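Hydrophilic protein, virA protein (Chromobacterium violaceum, PDB 3BO6) is a phosphothreonine lyase effector that, like SpvC, probably removes phosphate from phosphothreonine in host MAP kinases by beta-elimination. Local coordinates at residues D36-S41 and A50-F55; Q56-G61 and H67-N72; D82-S87 and E212-L217; E91-A96 and G131-L136; G102-V107 and D112-T117. One frame throughout, in Å; residues are numbered along the deposited sequence. Where two conformers were deposited one is given.

In the fold
All five contacts reach one antiparallel sheet. Contact 1 comes first along the chain and contact 2 follows it, their centres 9 Å apart. They share the meander of strands 49-52, 55-59 and 65-70 at one side of the sheet. Contact 3 lies toward the other side, about 25 Å between centres from contact 1, and pairs strand 82-86 with the late helix 213-219. Contact 4 is nested inside the long loop that contact 3 closes, and contact 5 is nested inside contact 4. Both of these use helix 93-104, against the neighbouring strands 134-137 and 113-117. The sheet thus ties early and late chain segments together, and a sulfate site lies on strand 82-86.

Contact 1. Residues D36-S41 and A50-F55; sequences DAPDYS and AMSQGF
Pro38 packs against Ser52 where the segment leading into helix 40-44 passes the end of strand 49-52. The CG and CD carbons of the proline ring do the touching. Its CD lies 3.3 Å from Ser52 OG, and its CG lies 3.8 Å from Ser52 CB. On the same hydroxyl, Ala37 CA comes to 3.8 Å from Ser52 OG. The serine places OG anti to its own backbone N (chi1 -177°), which turns the hydroxyl to the 36-38 backbone. A water then joins the two sides. It is hydrogen-bonded to Ser52 OG at 3.0 Å. It also donates a weak bond to Asp36 O. Behind Ser52 is a type I' turn from Ser52 to Phe55. It is closed by a pair of backbone bonds, Ser52 N to Phe55 O at 3.0 Å and Phe55 N to Ser52 O at 2.9 Å. This is the tight reversal of a two-residue beta hairpin, between strands 49-52 and 55-59. Phe105 touches both Ala37 and Pro38, and Leu57 touches Pro38. The polar link between the segments runs through one water, whose bond to Asp36 O is weak, so it probably adds little to the van der Waals contact.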
# COMPACT_ATOMS: atom_id res chain seq x y z
N ASP A 36 15.17 8.94 11.65
CA ASP A 36 14.97 8.46 13.02
C ASP A 36 13.82 7.46 13.15
O ASP A 36 13.28 7.25 14.24
CB ASP A 36 14.73 9.63 13.98
CG ASP A 36 14.56 9.18 15.42
OD1 ASP A 36 15.34 8.32 15.87
OD2 ASP A 36 13.63 9.68 16.09
N ALA A 37 13.46 6.83 12.04
CA ALA A 37 12.42 5.81 12.05
C ALA A 37 12.99 4.53 12.67
O ALA A 37 14.21 4.39 12.76
CB ALA A 37 11.95 5.55 10.62
N PRO A 38 12.12 3.60 13.10
CA PRO A 38 12.62 2.32 13.60
C PRO A 38 13.32 1.56 12.48
O PRO A 38 13.06 1.84 11.30
CB PRO A 38 11.34 1.57 14.00
CG PRO A 38 10.29 2.60 14.11
CD PRO A 38 10.65 3.68 13.15
N ASP A 39 14.20 0.63 12.82
CA ASP A 39 14.61 -0.33 11.81
C ASP A 39 13.72 -1.57 11.90
O ASP A 39 12.82 -1.64 12.74
CB ASP A 39 16.12 -0.66 11.85
CG ASP A 39 16.55 -1.40 13.11
OD1 ASP A 39 15.69 -1.77 13.92
OD2 ASP A 39 17.77 -1.60 13.25
N TYR A 40 13.96 -2.54 11.02
CA TYR A 40 13.06 -3.68 10.93
C TYR A 40 13.00 -4.47 12.24
O TYR A 40 11.92 -4.75 12.77
CB TYR A 40 13.50 -4.60 9.78
CG TYR A 40 12.60 -5.81 9.61
CD1 TYR A 40 11.35 -5.69 9.06
CD2 TYR A 40 13.03 -7.06 10.02
CE1 TYR A 40 10.53 -6.80 8.89
CE2 TYR A 40 12.23 -8.18 9.86
CZ TYR A 40 10.98 -8.04 9.30
OH TYR A 40 10.17 -9.15 9.16
N SER A 41 14.18 -4.82 12.76
CA SER A 41 14.26 -5.61 13.99
C SER A 41 13.66 -4.85 15.18
O SER A 41 13.03 -5.45 16.04
CB SER A 41 15.71 -6.01 14.27
OG SER A 41 15.77 -6.84 15.42
N ALA A 50 4.19 1.00 20.69
CA ALA A 50 5.33 1.90 20.56
C ALA A 50 4.93 2.97 19.57
O ALA A 50 3.89 2.83 18.92
CB ALA A 50 6.56 1.15 20.07
N MET A 51 5.73 4.02 19.46
CA MET A 51 5.43 5.13 18.55
C MET A 51 6.66 5.59 17.79
O MET A 51 7.78 5.61 18.33
CB MET A 51 4.91 6.35 19.32
CG MET A 51 3.62 6.18 20.07
SD MET A 51 2.18 6.18 18.98
CE MET A 51 2.44 7.64 17.96
N SER A 52 6.46 5.98 16.53
CA SER A 52 7.48 6.70 15.78
C SER A 52 6.82 7.58 14.74
O SER A 52 5.95 7.12 14.00
CB SER A 52 8.45 5.73 15.11
OG SER A 52 9.48 6.46 14.44
N GLN A 53 7.23 8.85 14.69
CA GLN A 53 6.74 9.80 13.69
C GLN A 53 5.22 9.91 13.66
O GLN A 53 4.62 10.11 12.60
CB GLN A 53 7.27 9.43 12.30
CG GLN A 53 8.80 9.44 12.22
CD GLN A 53 9.36 10.85 12.17
OE1 GLN A 53 8.61 11.82 12.00
NE2 GLN A 53 10.67 10.98 12.30
N GLY A 54 4.59 9.75 14.81
CA GLY A 54 3.14 9.84 14.88
C GLY A 54 2.39 8.58 14.45
O GLY A 54 1.15 8.59 14.42
N PHE A 55 3.12 7.51 14.14
CA PHE A 55 2.53 6.22 13.84
C PHE A 55 2.58 5.34 15.10
O PHE A 55 3.64 5.21 15.73
CB PHE A 55 3.29 5.52 12.70
CG PHE A 55 2.98 6.06 11.32
CD1 PHE A 55 3.57 7.24 10.86
CD2 PHE A 55 2.12 5.38 10.47
CE1 PHE A 55 3.28 7.72 9.58
CE2 PHE A 55 1.84 5.85 9.21
CZ PHE A 55 2.41 7.02 8.76
O HOH W 1 11.26 6.63 16.79

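Contact 2. Residues Q56-G61 and H67-N72; sequences QLESHG and HAHREN
The hairpin of strands 55-59 and 65-70 is paired here through Gln56 with His69, Leu57 with Ala68, and Glu58 with His67. The first and last are hydrogen-bonded pairs. Gln56 N meets His69 O at 2.8 Å, and His69 N returns to Gln56 O at 3.0 Å. Glu58 N to His67 O measures 3.0 Å, and His67 N to Glu58 O 2.9 Å. Segments 56-59 and 67-70 run antiparallel, their axes 4.8 Å apart at closest approach. They continue the sheet, with strand 49-52 beside the first and strand 113-117 beside the second. On one face Leu57 CD2 rests on Ala68 CB at 3.9 Å. The other face carries the polar side chains. His69 sets CG between its backbone N and carbonyl carbon (chi1 70°), which brings its ring over to the partner strand. Gln56 CB sits over a face of this ring as a CH-pi contact, and Glu58 OE1 approaches the ring edge in plane. A water bridges Gln56 O, to which it donates, and His69 ND1, 2.6 Å from the water.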
# COMPACT_ATOMS: atom_id res chain seq x y z
N GLN A 56 1.44 4.77 15.49
CA GLN A 56 1.39 3.75 16.53
C GLN A 56 1.91 2.44 15.95
O GLN A 56 1.50 2.04 14.86
CB GLN A 56 -0.06 3.57 16.99
CG GLN A 56 -0.69 4.84 17.56
CD GLN A 56 -2.10 4.63 18.10
OE1 GLN A 56 -2.70 5.54 18.67
NE2 GLN A 56 -2.62 3.43 17.92
N LEU A 57 2.80 1.77 16.69
CA LEU A 57 3.39 0.52 16.23
C LEU A 57 2.96 -0.64 17.11
O LEU A 57 2.88 -0.49 18.34
CB LEU A 57 4.91 0.61 16.25
CG LEU A 57 5.56 1.87 15.67
CD1 LEU A 57 7.08 1.79 15.82
CD2 LEU A 57 5.18 2.00 14.19
N GLU A 58 2.73 -1.80 16.50
CA GLU A 58 2.30 -2.98 17.25
C GLU A 58 2.95 -4.23 16.68
O GLU A 58 2.98 -4.42 15.47
CB GLU A 58 0.78 -3.13 17.19
CG GLU A 58 0.02 -1.91 17.66
CD GLU A 58 -1.39 -1.87 17.12
OE1 GLU A 58 -2.26 -1.23 17.75
OE2 GLU A 58 -1.64 -2.48 16.06
N SER A 59 3.45 -5.08 17.56
CA SER A 59 3.95 -6.39 17.14
C SER A 59 3.97 -7.36 18.32
O SER A 59 4.95 -7.40 19.07
CB SER A 59 5.35 -6.26 16.55
OG SER A 59 5.82 -7.50 16.08
N HIS A 60 2.91 -8.14 18.47
CA HIS A 60 2.84 -9.12 19.55
C HIS A 60 2.23 -10.46 19.09
O HIS A 60 1.60 -10.53 18.05
CB HIS A 60 2.07 -8.55 20.75
CG HIS A 60 0.69 -8.09 20.43
ND1 HIS A 60 0.34 -6.76 20.37
CD2 HIS A 60 -0.44 -8.79 20.14
CE1 HIS A 60 -0.94 -6.65 20.06
NE2 HIS A 60 -1.43 -7.87 19.91
N GLY A 61 2.43 -11.50 19.90
CA GLY A 61 2.25 -12.89 19.50
C GLY A 61 1.03 -13.43 18.76
O GLY A 61 0.99 -14.62 18.44
N HIS A 67 2.61 -3.83 12.67
CA HIS A 67 1.63 -2.87 12.16
C HIS A 67 2.02 -1.44 12.50
O HIS A 67 2.53 -1.17 13.58
CB HIS A 67 0.26 -3.14 12.79
CG HIS A 67 -0.18 -4.57 12.69
ND1 HIS A 67 -1.05 -5.00 11.71
CD2 HIS A 67 0.11 -5.65 13.44
CE1 HIS A 67 -1.27 -6.29 11.86
NE2 HIS A 67 -0.58 -6.71 12.91
N ALA A 68 1.67 -0.52 11.61
CA ALA A 68 1.85 0.90 11.84
C ALA A 68 0.57 1.60 11.41
O ALA A 68 0.06 1.35 10.31
CB ALA A 68 3.02 1.42 11.02
N HIS A 69 0.08 2.52 12.24
CA HIS A 69 -1.06 3.34 11.84
C HIS A 69 -0.99 4.69 12.51
O HIS A 69 -0.65 4.79 13.68
CB HIS A 69 -2.40 2.67 12.09
CG HIS A 69 -2.76 2.55 13.53
ND1 HIS A 69 -2.41 1.45 14.28
CD2 HIS A 69 -3.44 3.38 14.35
CE1 HIS A 69 -2.86 1.62 15.52
NE2 HIS A 69 -3.49 2.78 15.58
N ARG A 70 -1.33 5.75 11.79
CA ARG A 70 -1.30 7.09 12.36
C ARG A 70 -2.28 7.22 13.51
O ARG A 70 -3.44 6.82 13.41
CB ARG A 70 -1.66 8.13 11.31
CG ARG A 70 -0.56 8.40 10.31
CD ARG A 70 -0.92 9.57 9.42
NE ARG A 70 0.23 10.07 8.68
CZ ARG A 70 0.30 10.12 7.35
NH1 ARG A 70 -0.70 9.67 6.61
NH2 ARG A 70 1.38 10.62 6.76
N GLU A 71 -1.81 7.80 14.61
CA GLU A 71 -2.66 8.14 15.72
C GLU A 71 -3.72 9.12 15.25
O GLU A 71 -4.88 9.04 15.66
CB GLU A 71 -1.81 8.73 16.84
CG GLU A 71 -2.57 9.13 18.08
CD GLU A 71 -1.63 9.63 19.15
OE1 GLU A 71 -0.63 8.94 19.44
OE2 GLU A 71 -1.89 10.70 19.69
N ASN A 72 -3.32 10.05 14.39
CA ASN A 72 -4.24 11.02 13.79
C ASN A 72 -4.24 10.85 12.27
O ASN A 72 -3.34 11.34 11.58
CB ASN A 72 -3.86 12.46 14.17
CG ASN A 72 -4.19 12.78 15.61
OD1 ASN A 72 -5.36 12.75 16.01
ND2 ASN A 72 -3.17 13.09 16.39
O HOH W 2 -0.39 -0.12 14.85

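Contact 3. Residues D82-S87 and E212-L217; sequences DKFHIS and EPFYRL. With SO4 (sulfate ion), chain C.
The carboxylate of Asp82 lies nearly flat on the ring of Phe214, their planes 13° apart. Asp82 CG stands 3.6 Å from Phe214 CG, over the rim of the face, and Asp82 CB forms a CH-pi contact with the same ring. This buried acid is satisfied from outside: Tyr191 OH and Asn193 ND2 bond OD1, and Tyr147 OH bonds OD2. These bonds probably hold the group over the ring. Phe84 CZ meets Phe214 CE2 at 3.7 Å, the two rings oblique with planes at 48°. Strand 82-86 thus packs one face on helix 213-219. Lys83 and His85 alternate with Asp82 and Phe84 and project to the other face, onto a sulfate. Arg127, Arg192 and Arg199 also bond this ion, probably from the crystallisation liquor, which may mark a substrate phosphate site. Lys83 NZ bonds sulfate O2 at 2.8 Å, O4 weakly, and forms a salt bridge with Glu194. His85 NE2 donates to sulfate O4 at 2.7 Å, nearly straight at 166°, and Asp180 bonds ND1.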
# COMPACT_ATOMS: atom_id res chain seq x y z
N ASP A 82 -9.28 -0.71 -1.19
CA ASP A 82 -8.09 -0.58 -2.03
C ASP A 82 -6.81 -0.82 -1.24
O ASP A 82 -6.58 -0.20 -0.19
CB ASP A 82 -8.09 0.78 -2.73
CG ASP A 82 -9.30 0.96 -3.60
OD1 ASP A 82 -9.54 0.08 -4.44
OD2 ASP A 82 -10.03 1.97 -3.45
N LYS A 83 -5.98 -1.73 -1.72
CA LYS A 83 -4.73 -2.01 -1.02
C LYS A 83 -3.62 -2.34 -2.01
O LYS A 83 -3.85 -2.85 -3.12
CB LYS A 83 -4.91 -3.13 0.01
CG LYS A 83 -5.12 -4.51 -0.59
CD LYS A 83 -5.84 -5.47 0.40
CE LYS A 83 -5.04 -5.72 1.65
NZ LYS A 83 -5.82 -6.57 2.61
N PHE A 84 -2.40 -2.05 -1.58
CA PHE A 84 -1.22 -2.44 -2.33
C PHE A 84 -0.40 -3.43 -1.54
O PHE A 84 -0.36 -3.40 -0.31
CB PHE A 84 -0.30 -1.24 -2.59
CG PHE A 84 -0.92 -0.16 -3.41
CD1 PHE A 84 -1.25 1.07 -2.84
CD2 PHE A 84 -1.12 -0.33 -4.77
CE1 PHE A 84 -1.80 2.10 -3.60
CE2 PHE A 84 -1.67 0.69 -5.55
CZ PHE A 84 -2.01 1.90 -4.95
N HIS A 85 0.32 -4.28 -2.27
CA HIS A 85 1.37 -5.08 -1.67
C HIS A 85 2.68 -4.65 -2.29
O HIS A 85 2.71 -4.11 -3.41
CB HIS A 85 1.13 -6.56 -1.95
CG HIS A 85 -0.13 -7.09 -1.35
ND1 HIS A 85 -1.21 -7.49 -2.10
CD2 HIS A 85 -0.48 -7.29 -0.05
CE1 HIS A 85 -2.17 -7.91 -1.30
NE2 HIS A 85 -1.75 -7.81 -0.05
N ILE A 86 3.77 -4.89 -1.56
CA ILE A 86 5.12 -4.69 -2.07
C ILE A 86 5.86 -6.01 -1.95
O ILE A 86 5.88 -6.62 -0.87
CB ILE A 86 5.88 -3.61 -1.28
CG1 ILE A 86 5.04 -2.34 -1.15
CG2 ILE A 86 7.23 -3.30 -1.98
CD1 ILE A 86 5.71 -1.23 -0.32
N SER A 87 6.45 -6.48 -3.05
CA SER A 87 7.14 -7.78 -3.07
C SER A 87 8.63 -7.61 -3.32
O SER A 87 9.04 -7.08 -4.36
CB SER A 87 6.56 -8.68 -4.17
OG SER A 87 5.18 -8.91 -3.96
N GLU A 212 -10.88 -2.09 -12.16
CA GLU A 212 -11.21 -1.25 -11.01
C GLU A 212 -10.85 0.20 -11.30
O GLU A 212 -9.71 0.50 -11.64
CB GLU A 212 -10.41 -1.70 -9.78
CG GLU A 212 -10.95 -2.97 -9.12
CD GLU A 212 -12.20 -2.72 -8.27
OE1 GLU A 212 -12.42 -1.57 -7.83
OE2 GLU A 212 -12.94 -3.70 -8.03
N PRO A 213 -11.80 1.12 -11.14
CA PRO A 213 -11.49 2.52 -11.41
C PRO A 213 -10.26 3.01 -10.62
O PRO A 213 -9.40 3.67 -11.19
CB PRO A 213 -12.78 3.24 -11.01
CG PRO A 213 -13.86 2.24 -11.38
CD PRO A 213 -13.25 0.89 -10.98
N PHE A 214 -10.15 2.64 -9.34
CA PHE A 214 -9.00 3.08 -8.57
C PHE A 214 -7.69 2.59 -9.19
O PHE A 214 -6.72 3.36 -9.30
CB PHE A 214 -9.10 2.62 -7.10
CG PHE A 214 -7.87 2.97 -6.27
CD1 PHE A 214 -7.78 4.20 -5.64
CD2 PHE A 214 -6.80 2.09 -6.17
CE1 PHE A 214 -6.65 4.54 -4.90
CE2 PHE A 214 -5.68 2.43 -5.43
CZ PHE A 214 -5.61 3.65 -4.81
N TYR A 215 -7.66 1.33 -9.60
CA TYR A 215 -6.46 0.78 -10.23
C TYR A 215 -6.13 1.51 -11.52
O TYR A 215 -4.97 1.85 -11.77
CB TYR A 215 -6.65 -0.71 -10.52
CG TYR A 215 -5.46 -1.31 -11.25
CD1 TYR A 215 -4.28 -1.56 -10.57
CD2 TYR A 215 -5.52 -1.62 -12.61
CE1 TYR A 215 -3.18 -2.11 -11.22
CE2 TYR A 215 -4.41 -2.17 -13.26
CZ TYR A 215 -3.26 -2.42 -12.55
OH TYR A 215 -2.15 -2.96 -13.17
N ARG A 216 -7.14 1.78 -12.34
CA ARG A 216 -6.91 2.49 -13.59
C ARG A 216 -6.34 3.88 -13.34
O ARG A 216 -5.45 4.35 -14.06
CB ARG A 216 -8.20 2.56 -14.40
CG ARG A 216 -8.73 1.17 -14.79
CD ARG A 216 -9.98 1.25 -15.66
NE ARG A 216 -9.67 1.86 -16.96
CZ ARG A 216 -10.59 2.16 -17.86
NH1 ARG A 216 -11.87 1.95 -17.58
NH2 ARG A 216 -10.22 2.72 -19.02
N LEU A 217 -6.81 4.53 -12.28
CA LEU A 217 -6.28 5.85 -11.91
C LEU A 217 -4.82 5.77 -11.44
O LEU A 217 -4.07 6.72 -11.60
CB LEU A 217 -7.18 6.47 -10.84
CG LEU A 217 -8.58 6.85 -11.37
CD1 LEU A 217 -9.57 7.11 -10.22
CD2 LEU A 217 -8.52 8.07 -12.28
S SO4 C . -4.39 -9.60 1.43
O1 SO4 C . -4.26 -9.72 -0.04
O2 SO4 C . -5.77 -9.28 1.78
O3 SO4 C . -4.02 -10.87 2.04
O4 SO4 C . -3.53 -8.53 1.91

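Contact 4. Residues E91-A96 and G131-L136; sequences EQVPQA and GAQFTL
A classic beta bulge, in which Gln133 and Phe134 both face Ile86, meets the first turn of helix 93-104 through Val93 and Ala96. Val93 uses its CG2 methyl, which lies 3.6 Å from Gln133 CG and 3.8 Å from Gln133 CD. The two side chains cross at a slant. The glutamine is bent at its second torsion (chi2 100°). The bend lays the side chain, amide carbon included, along the valine methyl. The amide nitrogen is bonded to Ala129 O and Val88 O, and these two carbonyls fix the amide in this buried place. One helical turn on, Ala96 takes the Phe134 ring. Ala96 CB is 4.0 Å from both Phe134 CE2 and Phe134 CZ, and its approach to the ring is oblique. Val93 O lies near the plane of the same ring, at its edge, 4.3 Å from Phe134 CZ. All four touching residues are buried, and the Val93 and Ala96 side chains make van der Waals contacts. The helix opens at Gln92, its N-cap residue, whose OE1 is bonded to Met172 N. The Phe134 ring also touches Val116, Phe97 and Leu104, and it packs on Ile86. Strand 134-137 runs between strands 113-117 and 82-86, with backbone bonds from Phe134 to Ile86 and from Thr135 to Lys115, and helix 93-104 covers this face of the sheet.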
# COMPACT_ATOMS: atom_id res chain seq x y z
N GLU A 91 14.68 -12.94 1.39
CA GLU A 91 15.78 -12.70 2.33
C GLU A 91 16.15 -11.21 2.50
O GLU A 91 17.02 -10.87 3.32
CB GLU A 91 17.01 -13.52 1.93
CG GLU A 91 16.91 -15.02 2.27
CD GLU A 91 16.02 -15.81 1.32
OE1 GLU A 91 16.15 -15.64 0.09
OE2 GLU A 91 15.18 -16.61 1.80
N GLN A 92 15.50 -10.34 1.73
CA GLN A 92 15.84 -8.91 1.71
C GLN A 92 14.81 -8.01 2.42
O GLN A 92 14.88 -6.79 2.32
CB GLN A 92 16.05 -8.44 0.26
CG GLN A 92 17.27 -9.09 -0.40
CD GLN A 92 17.45 -8.71 -1.86
OE1 GLN A 92 16.74 -7.86 -2.37
NE2 GLN A 92 18.39 -9.36 -2.53
N VAL A 93 13.87 -8.59 3.15
CA VAL A 93 12.87 -7.77 3.82
C VAL A 93 13.44 -6.70 4.78
O VAL A 93 13.02 -5.56 4.73
CB VAL A 93 11.78 -8.63 4.49
CG1 VAL A 93 10.81 -7.77 5.25
CG2 VAL A 93 11.04 -9.43 3.42
N PRO A 94 14.41 -7.06 5.65
CA PRO A 94 14.94 -6.00 6.51
C PRO A 94 15.58 -4.86 5.72
O PRO A 94 15.41 -3.70 6.09
CB PRO A 94 15.98 -6.75 7.37
CG PRO A 94 15.50 -8.13 7.40
CD PRO A 94 14.92 -8.39 6.03
N GLN A 95 16.31 -5.17 4.64
CA GLN A 95 16.90 -4.14 3.79
C GLN A 95 15.83 -3.31 3.08
O GLN A 95 15.98 -2.10 2.91
CB GLN A 95 17.83 -4.76 2.75
CG GLN A 95 19.03 -5.48 3.31
CD GLN A 95 18.80 -6.98 3.41
OE1 GLN A 95 17.87 -7.44 4.06
NE2 GLN A 95 19.67 -7.75 2.76
N ALA A 96 14.75 -3.95 2.64
CA ALA A 96 13.64 -3.23 2.01
C ALA A 96 12.98 -2.30 3.00
O ALA A 96 12.67 -1.15 2.68
CB ALA A 96 12.63 -4.20 1.43
N GLY A 131 6.73 -12.93 -1.29
CA GLY A 131 6.46 -11.60 -1.81
C GLY A 131 5.43 -10.98 -0.89
O GLY A 131 5.19 -11.49 0.21
N ALA A 132 4.83 -9.88 -1.33
CA ALA A 132 3.78 -9.20 -0.58
C ALA A 132 4.10 -9.08 0.91
O ALA A 132 3.23 -9.29 1.76
CB ALA A 132 2.43 -9.90 -0.78
N GLN A 133 5.35 -8.74 1.21
CA GLN A 133 5.78 -8.61 2.60
C GLN A 133 5.38 -7.27 3.21
O GLN A 133 5.46 -7.09 4.43
CB GLN A 133 7.28 -8.83 2.74
CG GLN A 133 7.73 -10.18 2.18
CD GLN A 133 8.32 -10.09 0.79
OE1 GLN A 133 8.12 -9.11 0.07
NE2 GLN A 133 9.05 -11.12 0.39
N PHE A 134 4.96 -6.32 2.38
CA PHE A 134 4.37 -5.08 2.88
C PHE A 134 2.96 -4.97 2.34
O PHE A 134 2.72 -5.26 1.16
CB PHE A 134 5.14 -3.84 2.41
CG PHE A 134 6.59 -3.80 2.85
CD1 PHE A 134 7.01 -2.93 3.84
CD2 PHE A 134 7.52 -4.61 2.23
CE1 PHE A 134 8.35 -2.90 4.24
CE2 PHE A 134 8.85 -4.59 2.63
CZ PHE A 134 9.26 -3.73 3.62
N THR A 135 2.02 -4.57 3.19
CA THR A 135 0.65 -4.30 2.78
C THR A 135 0.31 -2.86 3.14
O THR A 135 0.49 -2.45 4.28
CB THR A 135 -0.31 -5.26 3.49
OG1 THR A 135 0.03 -6.61 3.15
CG2 THR A 135 -1.75 -4.97 3.08
N LEU A 136 -0.14 -2.08 2.16
CA LEU A 136 -0.49 -0.67 2.35
C LEU A 136 -1.99 -0.51 2.16
O LEU A 136 -2.53 -0.90 1.12
CB LEU A 136 0.21 0.21 1.30
CG LEU A 136 1.69 -0.01 1.02
CD1 LEU A 136 2.15 0.91 -0.11
CD2 LEU A 136 2.50 0.27 2.27

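Contact 5. Residues G102-V107 and D112-T117; sequences GLLFSV and DKWKVT
Trp114 holds CG between its backbone N and carbonyl carbon (chi1 53°), and this swings the indole up from strand 113-117 to Leu104 and Phe105. With CG beside the backbone N, Leu104 brings CD1 over the indole face and Phe105 turns its ring face to the indole edge. Leu104 CB is 3.7 Å from Trp114 CZ2, and Leu104 CD1 stands 4.1 Å from the centroid of the Trp114 six-membered ring, almost straight above it. Phe105 meets the rim instead. Its CZ is 3.5 Å from Trp114 CZ2, and the indole edge points at the phenyl face in an offset edge-to-face pair. The centroids of the Phe105 ring and the Trp114 six-membered ring are 5.2 Å apart, with planes at 82°. The indole N-H turns to the end of helix 93-104. Trp114 NE1 donates to Leu104 O at 3.1 Å, with an N-H...O angle of 137°. The bond is bent, since the oxygen lies off the indole plane. The donor also stands above the carbonyl plane rather than on a lone pair. Phe105 is where the chain leaves helical geometry. Ala68 and Leu136, from the two flanking strands, also touch Trp114. The chemistry is that of a buried aromatic gripped at face and edge. Its one polar atom is met by a carbonyl at the helix end, and the bond is probably modest in strength.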
# COMPACT_ATOMS: atom_id res chain seq x y z
N GLY A 102 11.82 5.77 5.35
CA GLY A 102 11.72 7.22 5.14
C GLY A 102 10.36 7.62 4.60
O GLY A 102 9.74 8.59 5.05
N LEU A 103 9.89 6.87 3.60
CA LEU A 103 8.60 7.12 2.97
C LEU A 103 7.43 6.64 3.83
O LEU A 103 6.44 7.33 3.98
CB LEU A 103 8.54 6.45 1.58
CG LEU A 103 9.25 7.24 0.47
CD1 LEU A 103 9.57 6.34 -0.74
CD2 LEU A 103 8.43 8.45 0.06
N LEU A 104 7.55 5.44 4.40
CA LEU A 104 6.40 4.87 5.11
C LEU A 104 6.07 5.62 6.40
O LEU A 104 4.94 5.57 6.89
CB LEU A 104 6.63 3.39 5.40
CG LEU A 104 6.62 2.47 4.17
CD1 LEU A 104 7.07 1.06 4.55
CD2 LEU A 104 5.22 2.43 3.57
N PHE A 105 7.07 6.28 6.99
CA PHE A 105 6.86 7.10 8.19
C PHE A 105 6.81 8.59 7.87
O PHE A 105 6.80 9.42 8.77
CB PHE A 105 7.94 6.82 9.24
CG PHE A 105 7.82 5.47 9.88
CD1 PHE A 105 8.60 4.41 9.44
CD2 PHE A 105 6.95 5.26 10.95
CE1 PHE A 105 8.49 3.14 10.02
CE2 PHE A 105 6.83 4.00 11.53
CZ PHE A 105 7.61 2.95 11.08
N SER A 106 6.77 8.95 6.59
CA SER A 106 6.82 10.36 6.21
C SER A 106 5.59 11.14 6.66
O SER A 106 4.46 10.66 6.53
CB SER A 106 6.96 10.48 4.69
OG SER A 106 6.84 11.84 4.25
N VAL A 107 5.80 12.38 7.12
CA VAL A 107 4.70 13.29 7.44
C VAL A 107 3.83 13.54 6.19
O VAL A 107 2.65 13.94 6.28
CB VAL A 107 5.23 14.63 7.97
CG1 VAL A 107 6.13 15.30 6.94
CG2 VAL A 107 4.09 15.55 8.36
N ASP A 112 -2.15 6.00 5.72
CA ASP A 112 -2.35 6.07 7.17
C ASP A 112 -2.01 4.77 7.91
O ASP A 112 -1.73 4.80 9.10
CB ASP A 112 -3.80 6.40 7.51
CG ASP A 112 -4.15 7.86 7.28
OD1 ASP A 112 -3.26 8.74 7.34
OD2 ASP A 112 -5.36 8.13 7.11
N LYS A 113 -2.05 3.64 7.21
CA LYS A 113 -1.97 2.33 7.84
C LYS A 113 -1.29 1.33 6.93
O LYS A 113 -1.65 1.24 5.75
CB LYS A 113 -3.38 1.84 8.19
CG LYS A 113 -3.41 0.60 9.07
CD LYS A 113 -4.84 0.18 9.40
CE LYS A 113 -5.38 -0.79 8.36
NZ LYS A 113 -6.37 -1.75 8.94
N TRP A 114 -0.34 0.57 7.47
CA TRP A 114 0.37 -0.46 6.71
C TRP A 114 0.91 -1.52 7.67
O TRP A 114 0.88 -1.32 8.88
CB TRP A 114 1.49 0.17 5.84
CG TRP A 114 2.48 1.06 6.57
CD1 TRP A 114 2.41 2.41 6.70
CD2 TRP A 114 3.68 0.64 7.25
NE1 TRP A 114 3.50 2.87 7.44
CE2 TRP A 114 4.28 1.80 7.77
CE3 TRP A 114 4.29 -0.59 7.45
CZ2 TRP A 114 5.47 1.76 8.51
CZ3 TRP A 114 5.47 -0.64 8.18
CH2 TRP A 114 6.04 0.53 8.70
N LYS A 115 1.33 -2.67 7.13
CA LYS A 115 1.97 -3.76 7.92
C LYS A 115 3.02 -4.39 7.03
O LYS A 115 3.07 -4.05 5.89
CB LYS A 115 0.94 -4.76 8.43
CG LYS A 115 0.27 -5.60 7.38
CD LYS A 115 -0.87 -6.36 8.05
CE LYS A 115 -1.44 -7.42 7.15
NZ LYS A 115 -2.60 -8.06 7.86
N VAL A 116 3.98 -5.01 7.74
CA VAL A 116 5.07 -5.77 7.17
C VAL A 116 5.13 -7.14 7.83
O VAL A 116 4.90 -7.27 9.03
CB VAL A 116 6.43 -5.01 7.30
CG1 VAL A 116 6.84 -4.83 8.76
CG2 VAL A 116 7.52 -5.71 6.51
N THR A 117 5.44 -8.17 7.06
CA THR A 117 5.40 -9.50 7.62
C THR A 117 6.60 -9.63 8.56
O THR A 117 7.69 -9.10 8.28
CB THR A 117 5.67 -10.46 6.45
OG1 THR A 117 4.64 -10.29 5.47
CG2 THR A 117 5.73 -11.93 6.90